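NADP-dependent glyceraldehyde-3-phosphate dehydrogenase (Bacillus halodurans, PDB 3PRL) probably oxidises glyceraldehyde 3-phosphate directly to 3-phosphoglycerate with NADP+ as hydride acceptor, as a non-phosphorylating member of the aldehyde dehydrogenase family. Local coordinates at residues D[99-103]-D[104-108]; D[63-66]-D[67-70]; D[240-243]-D[244-248]; D[274-277]-D[278-282]. One frame throughout, in Å; residues are numbered along the deposited sequence.

Contact 1 (D[99-103]-D[104-108]); sequences VAKPK and KSAIG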
ATOM      1  N   VAL D  99     -39.779  -1.471  11.164  1.00 27.10           N
ATOM      2  CA  VAL D  99     -39.324  -0.109  10.935  1.00 24.90           C
ATOM      3  C   VAL D  99     -40.074   0.561   9.775  1.00 23.76           C
ATOM      4  O   VAL D  99     -39.736   1.678   9.356  1.00 22.55           O
ATOM      5  CB  VAL D  99     -37.775  -0.031  10.835  1.00 24.60           C
ATOM      6  CG1 VAL D  99     -37.133  -0.662  12.077  1.00 23.47           C
ATOM      7  CG2 VAL D  99     -37.253  -0.709   9.562  1.00 23.43           C
ATOM      8  N   ALA D 100     -41.125  -0.115   9.290  1.00 23.98           N
ATOM      9  CA  ALA D 100     -41.986   0.383   8.211  1.00 24.73           C
ATOM     10  C   ALA D 100     -41.244   0.718   6.906  1.00 25.34           C
ATOM     11  O   ALA D 100     -41.503   1.747   6.260  1.00 26.04           O
ATOM     12  CB  ALA D 100     -42.838   1.564   8.702  1.00 25.37           C
ATOM     13  N   LYS D 101     -40.336  -0.169   6.510  1.00 25.43           N
ATOM     14  CA  LYS D 101     -39.550   0.004   5.288  1.00 25.96           C
ATOM     15  C   LYS D 101     -40.240  -0.693   4.108  1.00 26.68           C
ATOM     16  O   LYS D 101     -40.624  -1.845   4.234  1.00 26.92           O
ATOM     17  CB  LYS D 101     -38.152  -0.577   5.509  1.00 25.05           C
ATOM     18  CG  LYS D 101     -37.217  -0.561   4.307  1.00 28.47           C
ATOM     19  CD  LYS D 101     -35.782  -0.845   4.733  1.00 24.10           C
ATOM     20  CE  LYS D 101     -35.250   0.250   5.682  1.00 27.56           C
ATOM     21  NZ  LYS D 101     -33.766   0.390   5.621  1.00 23.07           N
ATOM     22  N   PRO D 102     -40.372  -0.011   2.954  1.00 27.31           N
ATOM     23  CA  PRO D 102     -40.968  -0.642   1.764  1.00 28.46           C
ATOM     24  C   PRO D 102     -40.448  -2.080   1.525  1.00 29.72           C
ATOM     25  O   PRO D 102     -39.247  -2.321   1.614  1.00 29.38           O
ATOM     26  CB  PRO D 102     -40.541   0.279   0.616  1.00 28.15           C
ATOM     27  CG  PRO D 102     -40.195   1.585   1.252  1.00 30.00           C
ATOM     28  CD  PRO D 102     -39.806   1.324   2.668  1.00 27.41           C
ATOM     29  N   LYS D 103     -41.358  -3.010   1.224  1.00 31.40           N
ATOM     30  CA  LYS D 103     -41.094  -4.466   1.194  1.00 32.42           C
ATOM     31  C   LYS D 103     -39.825  -4.925   0.473  1.00 32.25           C
ATOM     32  O   LYS D 103     -38.999  -5.640   1.048  1.00 31.58           O
ATOM     33  CB  LYS D 103     -42.298  -5.201   0.590  1.00 34.05           C
ATOM     34  CG  LYS D 103     -42.112  -6.711   0.413  1.00 36.26           C
ATOM     35  CD  LYS D 103     -43.206  -7.280  -0.477  1.00 35.27           C
ATOM     36  CE  LYS D 103     -44.215  -8.095   0.313  1.00 37.72           C
ATOM     37  NZ  LYS D 103     -43.708  -9.489   0.498  1.00 36.06           N
ATOM     38  N   LYS D 104     -39.688  -4.538  -0.795  1.00 32.65           N
ATOM     39  CA  LYS D 104     -38.567  -5.004  -1.603  1.00 32.93           C
ATOM     40  C   LYS D 104     -37.255  -4.369  -1.127  1.00 31.85           C
ATOM     41  O   LYS D 104     -36.192  -4.996  -1.196  1.00 31.27           O
ATOM     42  CB  LYS D 104     -38.821  -4.739  -3.088  1.00 34.19           C
ATOM     43  CG  LYS D 104     -39.966  -5.583  -3.672  1.00 38.03           C
ATOM     44  CD  LYS D 104     -40.083  -5.414  -5.181  1.00 35.53           C
ATOM     45  CE  LYS D 104     -39.188  -6.398  -5.914  1.00 38.45           C
ATOM     46  NZ  LYS D 104     -39.815  -7.746  -5.947  1.00 36.26           N
ATOM     47  N   SER D 105     -37.354  -3.149  -0.597  1.00 31.36           N
ATOM     48  CA  SER D 105     -36.187  -2.455  -0.049  1.00 30.47           C
ATOM     49  C   SER D 105     -35.683  -3.077   1.255  1.00 29.48           C
ATOM     50  O   SER D 105     -34.489  -3.025   1.533  1.00 28.84           O
ATOM     51  CB  SER D 105     -36.468  -0.959   0.139  1.00 30.27           C
ATOM     52  OG  SER D 105     -35.293  -0.295   0.603  1.00 34.88           O
ATOM     53  N   ALA D 106     -36.594  -3.655   2.044  1.00 29.62           N
ATOM     54  CA  ALA D 106     -36.252  -4.330   3.310  1.00 29.07           C
ATOM     55  C   ALA D 106     -35.569  -5.674   3.091  1.00 29.14           C
ATOM     56  O   ALA D 106     -34.618  -6.022   3.810  1.00 28.67           O
ATOM     57  CB  ALA D 106     -37.470  -4.499   4.175  1.00 29.35           C
ATOM     58  N   ILE D 107     -36.044  -6.419   2.093  1.00 29.54           N
ATOM     59  CA  ILE D 107     -35.368  -7.649   1.669  1.00 29.48           C
ATOM     60  C   ILE D 107     -34.027  -7.290   1.070  1.00 28.39           C
ATOM     61  O   ILE D 107     -33.069  -8.015   1.258  1.00 28.51           O
ATOM     62  CB  ILE D 107     -36.169  -8.448   0.605  1.00 30.65           C
ATOM     63  CG1 ILE D 107     -37.584  -8.735   1.087  1.00 28.86           C
ATOM     64  CG2 ILE D 107     -35.441  -9.748   0.253  1.00 28.47           C
ATOM     65  CD1 ILE D 107     -38.587  -8.880  -0.053  1.00 31.98           C
ATOM     66  N   GLY D 108     -33.984  -6.166   0.349  1.00 28.35           N
ATOM     67  CA  GLY D 108     -32.782  -5.637  -0.288  1.00 28.27           C
ATOM     68  C   GLY D 108     -31.714  -5.313   0.742  1.00 28.09           C
ATOM     69  O   GLY D 108     -30.521  -5.477   0.482  1.00 28.46           O
TER

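Contact 2 (D[63-66]-D[67-70]); sequences KIWK and IRPI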
ATOM      1  N   LYS D  63     -10.101 -13.645  24.132  1.00 38.24           N
ATOM      2  CA  LYS D  63      -8.761 -14.239  24.209  1.00 38.11           C
ATOM      3  C   LYS D  63      -8.677 -15.597  23.482  1.00 37.88           C
ATOM      4  O   LYS D  63      -7.593 -16.015  23.057  1.00 37.89           O
ATOM      5  CB  LYS D  63      -8.291 -14.336  25.670  1.00 39.13           C
ATOM      6  CG  LYS D  63      -8.649 -13.105  26.521  1.00 39.51           C
ATOM      7  CD  LYS D  63      -7.913 -13.065  27.852  1.00 39.57           C
ATOM      8  CE  LYS D  63      -8.657 -12.216  28.887  1.00 40.27           C
ATOM      9  NZ  LYS D  63      -9.774 -12.975  29.561  1.00 40.47           N
ATOM     10  N   ILE D  64      -9.817 -16.267  23.320  1.00 37.12           N
ATOM     11  CA  ILE D  64      -9.866 -17.520  22.543  1.00 36.86           C
ATOM     12  C   ILE D  64     -10.044 -17.202  21.047  1.00 35.11           C
ATOM     13  O   ILE D  64      -9.275 -17.663  20.203  1.00 34.98           O
ATOM     14  CB  ILE D  64     -10.962 -18.504  23.089  1.00 37.78           C
ATOM     15  CG1 ILE D  64     -10.518 -19.097  24.440  1.00 38.52           C
ATOM     16  CG2 ILE D  64     -11.295 -19.621  22.069  1.00 37.96           C
ATOM     17  CD1 ILE D  64     -11.641 -19.334  25.440  1.00 39.26           C
ATOM     18  N   TRP D  65     -11.042 -16.382  20.743  1.00 33.48           N
ATOM     19  CA  TRP D  65     -11.332 -15.959  19.376  1.00 32.07           C
ATOM     20  C   TRP D  65     -10.142 -15.317  18.637  1.00 32.21           C
ATOM     21  O   TRP D  65      -9.841 -15.693  17.492  1.00 32.13           O
ATOM     22  CB  TRP D  65     -12.513 -14.993  19.399  1.00 30.00           C
ATOM     23  CG  TRP D  65     -12.940 -14.500  18.075  1.00 29.16           C
ATOM     24  CD1 TRP D  65     -12.902 -13.205  17.630  1.00 28.57           C
ATOM     25  CD2 TRP D  65     -13.492 -15.280  17.011  1.00 29.43           C
ATOM     26  NE1 TRP D  65     -13.396 -13.133  16.349  1.00 28.25           N
ATOM     27  CE2 TRP D  65     -13.768 -14.392  15.946  1.00 28.67           C
ATOM     28  CE3 TRP D  65     -13.772 -16.643  16.851  1.00 29.95           C
ATOM     29  CZ2 TRP D  65     -14.302 -14.828  14.729  1.00 28.77           C
ATOM     30  CZ3 TRP D  65     -14.319 -17.077  15.644  1.00 30.12           C
ATOM     31  CH2 TRP D  65     -14.578 -16.176  14.602  1.00 29.33           C
ATOM     32  N   LYS D  66      -9.474 -14.364  19.293  1.00 32.15           N
ATOM     33  CA  LYS D  66      -8.426 -13.552  18.655  1.00 32.10           C
ATOM     34  C   LYS D  66      -7.243 -14.363  18.155  1.00 33.34           C
ATOM     35  O   LYS D  66      -6.528 -13.931  17.242  1.00 32.82           O
ATOM     36  CB  LYS D  66      -7.903 -12.459  19.596  1.00 31.48           C
ATOM     37  CG  LYS D  66      -6.885 -12.939  20.611  1.00 31.95           C
ATOM     38  CD  LYS D  66      -6.276 -11.794  21.387  1.00 31.71           C
ATOM     39  CE  LYS D  66      -5.385 -12.314  22.510  1.00 32.33           C
ATOM     40  NZ  LYS D  66      -4.765 -11.188  23.295  1.00 32.09           N
ATOM     41  N   ILE D  67      -7.029 -15.524  18.770  1.00 34.71           N
ATOM     42  CA  ILE D  67      -5.915 -16.363  18.402  1.00 35.73           C
ATOM     43  C   ILE D  67      -6.320 -17.418  17.372  1.00 36.37           C
ATOM     44  O   ILE D  67      -5.482 -18.203  16.937  1.00 37.08           O
ATOM     45  CB  ILE D  67      -5.195 -16.979  19.640  1.00 36.77           C
ATOM     46  CG1 ILE D  67      -6.182 -17.719  20.554  1.00 38.03           C
ATOM     47  CG2 ILE D  67      -4.434 -15.886  20.402  1.00 37.04           C
ATOM     48  CD1 ILE D  67      -5.543 -18.787  21.441  1.00 38.41           C
ATOM     49  N   ARG D  68      -7.587 -17.424  16.963  1.00 36.35           N
ATOM     50  CA  ARG D  68      -8.008 -18.316  15.876  1.00 37.20           C
ATOM     51  C   ARG D  68      -7.379 -17.904  14.542  1.00 36.54           C
ATOM     52  O   ARG D  68      -7.354 -16.711  14.208  1.00 36.01           O
ATOM     53  CB  ARG D  68      -9.526 -18.353  15.721  1.00 38.08           C
ATOM     54  CG  ARG D  68     -10.280 -18.740  16.983  1.00 39.71           C
ATOM     55  CD  ARG D  68     -10.285 -20.237  17.199  1.00 39.72           C
ATOM     56  NE  ARG D  68     -11.137 -20.937  16.237  1.00 40.90           N
ATOM     57  CZ  ARG D  68     -12.467 -20.916  16.254  1.00 40.15           C
ATOM     58  NH1 ARG D  68     -13.111 -20.215  17.177  1.00 40.83           N
ATOM     59  NH2 ARG D  68     -13.154 -21.599  15.344  1.00 41.27           N
ATOM     60  N   PRO D  69      -6.867 -18.890  13.773  1.00 36.40           N
ATOM     61  CA  PRO D  69      -6.367 -18.579  12.427  1.00 35.43           C
ATOM     62  C   PRO D  69      -7.366 -17.681  11.682  1.00 33.92           C
ATOM     63  O   PRO D  69      -8.550 -18.015  11.592  1.00 33.23           O
ATOM     64  CB  PRO D  69      -6.268 -19.960  11.763  1.00 36.24           C
ATOM     65  CG  PRO D  69      -5.992 -20.897  12.900  1.00 37.78           C
ATOM     66  CD  PRO D  69      -6.700 -20.320  14.112  1.00 36.93           C
ATOM     67  N   ILE D  70      -6.884 -16.542  11.187  1.00 32.93           N
ATOM     68  CA  ILE D  70      -7.718 -15.564  10.467  1.00 31.83           C
ATOM     69  C   ILE D  70      -8.691 -16.214   9.462  1.00 31.34           C
ATOM     70  O   ILE D  70      -9.867 -15.822   9.387  1.00 30.95           O
ATOM     71  CB  ILE D  70      -6.847 -14.424   9.826  1.00 31.37           C
ATOM     72  CG1 ILE D  70      -7.661 -13.546   8.857  1.00 32.77           C
ATOM     73  CG2 ILE D  70      -5.620 -14.986   9.148  1.00 33.37           C
ATOM     74  CD1 ILE D  70      -8.375 -12.352   9.526  1.00 30.52           C
TER

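Contact 3 (D[240-243]-D[244-248]); sequences GTTT and GERIS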
ATOM      1  N   GLY D 240     -28.762   9.556  16.103  1.00 28.51           N
ATOM      2  CA  GLY D 240     -29.087  10.975  16.161  1.00 28.76           C
ATOM      3  C   GLY D 240     -27.874  11.741  16.625  1.00 28.41           C
ATOM      4  O   GLY D 240     -26.988  11.165  17.266  1.00 28.06           O
ATOM      5  N   THR D 241     -27.831  13.028  16.305  1.00 28.41           N
ATOM      6  CA  THR D 241     -26.649  13.840  16.620  1.00 28.98           C
ATOM      7  C   THR D 241     -26.546  14.020  18.126  1.00 29.66           C
ATOM      8  O   THR D 241     -25.497  13.732  18.716  1.00 29.79           O
ATOM      9  CB  THR D 241     -26.663  15.185  15.863  1.00 29.07           C
ATOM     10  OG1 THR D 241     -26.676  14.915  14.460  1.00 29.79           O
ATOM     11  CG2 THR D 241     -25.439  16.027  16.196  1.00 30.03           C
ATOM     12  N   THR D 242     -27.656  14.443  18.735  1.00 30.11           N
ATOM     13  CA  THR D 242     -27.748  14.604  20.185  1.00 30.50           C
ATOM     14  C   THR D 242     -27.294  13.342  20.962  1.00 29.94           C
ATOM     15  O   THR D 242     -26.518  13.454  21.906  1.00 29.83           O
ATOM     16  CB  THR D 242     -29.160  15.113  20.645  1.00 31.36           C
ATOM     17  OG1 THR D 242     -29.560  16.270  19.881  1.00 32.65           O
ATOM     18  CG2 THR D 242     -29.114  15.506  22.092  1.00 32.95           C
ATOM     19  N   THR D 243     -27.740  12.151  20.564  1.00 29.61           N
ATOM     20  CA  THR D 243     -27.249  10.904  21.198  1.00 29.31           C
ATOM     21  C   THR D 243     -25.726  10.696  20.982  1.00 28.48           C
ATOM     22  O   THR D 243     -24.995  10.310  21.896  1.00 27.76           O
ATOM     23  CB  THR D 243     -28.023   9.632  20.713  1.00 29.34           C
ATOM     24  OG1 THR D 243     -29.448   9.858  20.759  1.00 31.47           O
ATOM     25  CG2 THR D 243     -27.651   8.420  21.575  1.00 31.02           C
ATOM     26  N   GLY D 244     -25.275  10.946  19.762  1.00 28.55           N
ATOM     27  CA  GLY D 244     -23.862  10.834  19.403  1.00 29.26           C
ATOM     28  C   GLY D 244     -22.991  11.669  20.316  1.00 29.88           C
ATOM     29  O   GLY D 244     -22.003  11.182  20.851  1.00 29.49           O
ATOM     30  N   GLU D 245     -23.412  12.919  20.494  1.00 31.32           N
ATOM     31  CA  GLU D 245     -22.805  13.936  21.366  1.00 32.62           C
ATOM     32  C   GLU D 245     -22.598  13.462  22.801  1.00 32.59           C
ATOM     33  O   GLU D 245     -21.512  13.644  23.385  1.00 32.62           O
ATOM     34  CB  GLU D 245     -23.746  15.142  21.409  1.00 34.38           C
ATOM     35  CG  GLU D 245     -23.096  16.483  21.211  1.00 40.77           C
ATOM     36  CD  GLU D 245     -22.932  16.805  19.751  1.00 34.41           C
ATOM     37  OE1 GLU D 245     -23.050  17.994  19.379  1.00 40.74           O
ATOM     38  OE2 GLU D 245     -22.697  15.855  18.977  1.00 39.96           O
ATOM     39  N   ARG D 246     -23.668  12.900  23.366  1.00 32.53           N
ATOM     40  CA  ARG D 246     -23.679  12.356  24.723  1.00 32.58           C
ATOM     41  C   ARG D 246     -22.629  11.268  24.858  1.00 30.59           C
ATOM     42  O   ARG D 246     -21.896  11.228  25.835  1.00 31.05           O
ATOM     43  CB  ARG D 246     -25.052  11.753  25.067  1.00 34.10           C
ATOM     44  CG  ARG D 246     -26.224  12.719  25.110  1.00 40.61           C
ATOM     45  CD  ARG D 246     -27.561  11.955  25.266  1.00 35.12           C
ATOM     46  NE  ARG D 246     -28.740  12.821  25.124  1.00 41.32           N
ATOM     47  CZ  ARG D 246     -29.646  12.725  24.150  1.00 35.60           C
ATOM     48  NH1 ARG D 246     -29.538  11.791  23.212  1.00 40.73           N
ATOM     49  NH2 ARG D 246     -30.682  13.559  24.117  1.00 41.70           N
ATOM     50  N   ILE D 247     -22.558  10.391  23.861  1.00 28.23           N
ATOM     51  CA  ILE D 247     -21.609   9.283  23.872  1.00 26.13           C
ATOM     52  C   ILE D 247     -20.158   9.783  23.885  1.00 25.08           C
ATOM     53  O   ILE D 247     -19.365   9.369  24.736  1.00 24.88           O
ATOM     54  CB  ILE D 247     -21.914   8.292  22.722  1.00 25.57           C
ATOM     55  CG1 ILE D 247     -23.193   7.499  23.075  1.00 26.18           C
ATOM     56  CG2 ILE D 247     -20.714   7.379  22.430  1.00 25.53           C
ATOM     57  CD1 ILE D 247     -23.823   6.746  21.902  1.00 25.55           C
ATOM     58  N   SER D 248     -19.839  10.702  22.982  1.00 24.30           N
ATOM     59  CA  SER D 248     -18.504  11.278  22.915  1.00 24.83           C
ATOM     60  C   SER D 248     -18.196  11.921  24.254  1.00 26.23           C
ATOM     61  O   SER D 248     -17.120  11.714  24.813  1.00 25.87           O
ATOM     62  CB  SER D 248     -18.396  12.283  21.755  1.00 24.23           C
ATOM     63  OG  SER D 248     -17.097  12.865  21.661  1.00 27.69           O
TER

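Contact 4 (D[274-277]-D[278-282]); sequences LKLT and ASQIV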
ATOM      1  N   LEU D 274     -31.245  18.842 -16.305  1.00 41.39           N
ATOM      2  CA  LEU D 274     -32.253  18.993 -15.265  1.00 41.60           C
ATOM      3  C   LEU D 274     -33.189  17.790 -15.146  1.00 41.58           C
ATOM      4  O   LEU D 274     -33.904  17.667 -14.153  1.00 41.79           O
ATOM      5  CB  LEU D 274     -33.047  20.289 -15.469  1.00 42.35           C
ATOM      6  CG  LEU D 274     -32.243  21.588 -15.615  1.00 44.82           C
ATOM      7  CD1 LEU D 274     -33.058  22.642 -16.346  1.00 43.81           C
ATOM      8  CD2 LEU D 274     -31.750  22.118 -14.274  1.00 42.06           C
ATOM      9  N   LYS D 275     -33.195  16.919 -16.152  1.00 41.69           N
ATOM     10  CA  LYS D 275     -33.969  15.682 -16.085  1.00 41.78           C
ATOM     11  C   LYS D 275     -33.305  14.700 -15.122  1.00 40.61           C
ATOM     12  O   LYS D 275     -33.937  14.237 -14.171  1.00 40.28           O
ATOM     13  CB  LYS D 275     -34.150  15.050 -17.473  1.00 42.77           C
ATOM     14  CG  LYS D 275     -35.281  15.658 -18.304  1.00 47.37           C
ATOM     15  CD  LYS D 275     -36.640  15.479 -17.620  1.00 44.06           C
ATOM     16  CE  LYS D 275     -37.746  16.190 -18.390  1.00 48.67           C
ATOM     17  NZ  LYS D 275     -39.057  16.104 -17.676  1.00 45.36           N
ATOM     18  N   LEU D 276     -32.027  14.412 -15.372  1.00 40.14           N
ATOM     19  CA  LEU D 276     -31.185  13.572 -14.505  1.00 39.17           C
ATOM     20  C   LEU D 276     -31.052  14.128 -13.079  1.00 37.87           C
ATOM     21  O   LEU D 276     -31.157  13.384 -12.093  1.00 37.14           O
ATOM     22  CB  LEU D 276     -29.797  13.378 -15.146  1.00 39.56           C
ATOM     23  CG  LEU D 276     -28.704  12.534 -14.469  1.00 41.29           C
ATOM     24  CD1 LEU D 276     -29.199  11.130 -14.096  1.00 38.47           C
ATOM     25  CD2 LEU D 276     -27.460  12.448 -15.369  1.00 38.72           C
ATOM     26  N   THR D 277     -30.819  15.433 -12.972  1.00 37.37           N
ATOM     27  CA  THR D 277     -30.772  16.086 -11.665  1.00 35.94           C
ATOM     28  C   THR D 277     -32.091  15.888 -10.906  1.00 35.31           C
ATOM     29  O   THR D 277     -32.083  15.407  -9.776  1.00 34.48           O
ATOM     30  CB  THR D 277     -30.468  17.588 -11.784  1.00 36.14           C
ATOM     31  OG1 THR D 277     -29.261  17.780 -12.529  1.00 34.08           O
ATOM     32  CG2 THR D 277     -30.332  18.219 -10.399  1.00 33.78           C
ATOM     33  N   ALA D 278     -33.211  16.245 -11.533  1.00 35.65           N
ATOM     34  CA  ALA D 278     -34.528  16.099 -10.898  1.00 35.46           C
ATOM     35  C   ALA D 278     -34.760  14.665 -10.407  1.00 34.63           C
ATOM     36  O   ALA D 278     -35.287  14.443  -9.310  1.00 34.08           O
ATOM     37  CB  ALA D 278     -35.651  16.539 -11.851  1.00 36.25           C
ATOM     38  N   SER D 279     -34.359  13.701 -11.229  1.00 34.53           N
ATOM     39  CA  SER D 279     -34.513  12.297 -10.895  1.00 34.08           C
ATOM     40  C   SER D 279     -33.583  11.856  -9.754  1.00 32.50           C
ATOM     41  O   SER D 279     -34.030  11.192  -8.828  1.00 32.06           O
ATOM     42  CB  SER D 279     -34.323  11.427 -12.134  1.00 34.62           C
ATOM     43  OG  SER D 279     -34.665  10.090 -11.836  1.00 39.46           O
ATOM     44  N   GLN D 280     -32.313  12.244  -9.808  1.00 32.10           N
ATOM     45  CA  GLN D 280     -31.374  11.940  -8.708  1.00 31.30           C
ATOM     46  C   GLN D 280     -31.858  12.581  -7.401  1.00 31.52           C
ATOM     47  O   GLN D 280     -31.887  11.930  -6.350  1.00 31.81           O
ATOM     48  CB  GLN D 280     -29.940  12.392  -9.047  1.00 30.99           C
ATOM     49  CG  GLN D 280     -29.196  11.538 -10.116  1.00 29.76           C
ATOM     50  CD  GLN D 280     -28.893  10.100  -9.658  1.00 30.42           C
ATOM     51  OE1 GLN D 280     -27.987   9.859  -8.867  1.00 28.71           O
ATOM     52  NE2 GLN D 280     -29.650   9.140 -10.176  1.00 29.58           N
ATOM     53  N   ILE D 281     -32.255  13.850  -7.479  1.00 31.66           N
ATOM     54  CA  ILE D 281     -32.771  14.586  -6.316  1.00 31.68           C
ATOM     55  C   ILE D 281     -33.931  13.871  -5.621  1.00 31.95           C
ATOM     56  O   ILE D 281     -33.849  13.599  -4.422  1.00 31.58           O
ATOM     57  CB  ILE D 281     -33.113  16.072  -6.656  1.00 32.07           C
ATOM     58  CG1 ILE D 281     -31.826  16.868  -6.878  1.00 30.20           C
ATOM     59  CG2 ILE D 281     -33.892  16.742  -5.541  1.00 30.50           C
ATOM     60  CD1 ILE D 281     -30.705  16.469  -5.964  1.00 31.19           C
ATOM     61  N   VAL D 282     -34.986  13.545  -6.367  1.00 32.53           N
ATOM     62  CA  VAL D 282     -36.156  12.878  -5.794  1.00 32.72           C
ATOM     63  C   VAL D 282     -35.854  11.468  -5.263  1.00 32.01           C
ATOM     64  O   VAL D 282     -36.217  11.145  -4.131  1.00 31.74           O
ATOM     65  CB  VAL D 282     -37.350  12.870  -6.770  1.00 33.89           C
ATOM     66  CG1 VAL D 282     -38.473  11.979  -6.241  1.00 33.99           C
ATOM     67  CG2 VAL D 282     -37.844  14.288  -6.998  1.00 34.44           C
TER

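Contact 1 (D[99-103]-D[104-108])
A106 N donates to P102 O at 3.0 Å, and this bond closes the first turn of helix 103-124. The donor lies close to the line of the P102 carbonyl, with a C=O...N angle of 164°, although the N-H itself is less well aimed. One residue on, I107 N bonds to K103 O at 3.2 Å and is straighter, at 166° through the hydrogen. K103 O also takes a weak second bond from A106 N. P102 fills the N-cap position, where it brings no side-chain hydroxyl or carboxylate, and K104 N is instead met from outside by D328.

K101 reaches past the cap along the helix start. With CG trans to its backbone N (chi1 176°), the aliphatic part of the chain runs beside A106, CD 3.8 Å from A106 CA and CG 3.9 Å from A106 CB. A bend at chi3 then carries NZ onward to a salt bridge with E109 and a hydrogen bond to N163 O, while Y164 and Y288 make cation-pi contacts with it. A methionine at K101 would probably keep some of the packing on A106 but leave E109 without its buried charge partner.

On another side of the turn, K103 and I107 lie alongside each other and point the same way, K103 CG 4.2 Å from I107 CD1. I107 CD1 also comes within 3.4 Å of K103 O, the same oxygen that its own N-H engages. The arrangement is a helix N terminus with proline at the N-cap, following the loop after helix 88-98, close to F162 of the NADP+ site.

Contact 2 (D[63-66]-D[67-70])
R68 folds back to the edge of the W65 indole, its NH1 lying near the ring plane, 3.6 Å from W65 CE3 and 3.7 Å from W65 CZ3. Guanidinium and ring stand almost perpendicular, 84° apart, with NH1 meeting the edge of the indole. Bends at chi2 (-80°) and chi3 (-71°) curl the arginine back, and its CG rests 3.1 Å from W65 O. Beyond the turn, R68 NE forms a salt bridge with E72. A leucine in place of R68 would probably leave E72 without this ionic partner and uncover the CE3 edge of the indole.

Residues W65 to R68 form a type I beta turn between helix 48-65 and P69, the N-cap of helix 70-86. Its closing bond runs from R68 N to W65 O, 2.9 Å long, with the donor well above the carbonyl plane. A weak bond from I67 N to I64 O precedes it.

I67 lays its CG1 against backbone carbonyls of the preceding turn, 3.1 Å from I64 O, while its CG2 meets K66 CG at 3.8 Å. W65 points its NE1 into the protein, donating to L177 O, and its ring packs on L76. P69 and I70 touch D135 of the second subunit.

Contact 3 (D[240-243]-D[244-248])
R246 reaches back toward two threonines of the preceding turn. T242 CG2 sits over one face of its guanidinium, offset toward the rim and 3.2 Å from NH2, a close methyl-on-face contact. T243 OG1 approaches the same group at its edge, in the plane, 3.1 Å from NH1. Both threonines hold CG2 trans to the backbone N and OG1 beside it, with nearly the same torsion (chi1 -50° in T242, -48° in T243); it is their different positions on the helix that turn the methyl of T242 and the hydroxyl of T243 to the arginine. The R246 chain, extended from CG to NE, passes along T242 O with CG 3.3 Å away.

The backbone contributes four i to i+4 hydrogen bonds in succession. They start with G244 N to G240 O at 3.0 Å, where G240 is the N-cap, and the straightest is E245 N to T241 O, 168° at the hydrogen.

This is the opening of helix 241-250, the crossover of a beta-alpha-beta unit between strands 234-238 and 256-259. G240 and T243 contact NADP+ in a complex of this protein, and the helix start therefore forms part of the cofactor site, with R246 near D224, another of its residues.

Among the remaining side chains, T241 and E245 run side by side, T241 CG2 3.9 Å from E245 OE2, while E245 OE1 makes a salt bridge to K458. I247 CG1 lies 3.5 Å from T243 O, and I247 packs with T243 on F237 of strand 234-238. S248 OG bonds to M253 N of the third subunit.

Contact 4 (D[274-277]-D[278-282])
Four consecutive i to i+4 hydrogen bonds hold the first turns of helix 274-286, from A278 N to L274 O at 3.1 Å through to I281 N to T277 O at 2.8 Å. The latter is nearly straight, 170° at the hydrogen, whereas A278 N stands well out of the plane of the L274 carbonyl.

Two pairs of side chains run along the helix four residues apart, each pair pointing the same way. L276 CD1 touches Q280 CG at 4.0 Å; the leucine gets there because its CG is trans to the backbone N (chi1 -180°), which swings the branched end forward along the helix. Q280 CG also lies 3.3 Å from L276 O, and the chain turns at chi2 (-66°) to bring OE1 to K443 N. In the other pair, T277 CG2 meets I281 CG1 at 4.1 Å, and CG1 sits 3.3 Å from T277 O. The threonine splits its roles: the methyl faces the isoleucine, while OG1, buried with its residue, is hydrogen-bonded to D273 O in the turn before. A278 brings CB within 3.1 Å of L274 O, a tight fit.

The T277 and I281 face lies on the sheet, against V268 and A266 of strand 264-268 and F419 of strand 415-419, while L274 and A278 pack toward helix 303-317. The helix is the crossover of the beta-alpha-beta unit between strands 264-268 and 296-302.

In the fold
Taken from the N terminus, the four contacts follow in series, each a local turn that finishes before the next begins, and none nests in or crosses another. Contact 2 comes first, linking helix 48-65 to helix 70-86 at the surface beside the second subunit. Contact 1 then closes the link from helix 88-98 into helix 103-124. Contact 3 starts the crossover helix that leads to strand 256-259 in the cofactor-binding sheet, and contact 4 lies in the crossover helix between strands 264-268 and 296-302. Contacts 2 and 4 are farthest apart, about 49 Å between centres, on opposite sides of the chain's centre; contacts 1 and 4 come within about 12 Å at their nearest atoms.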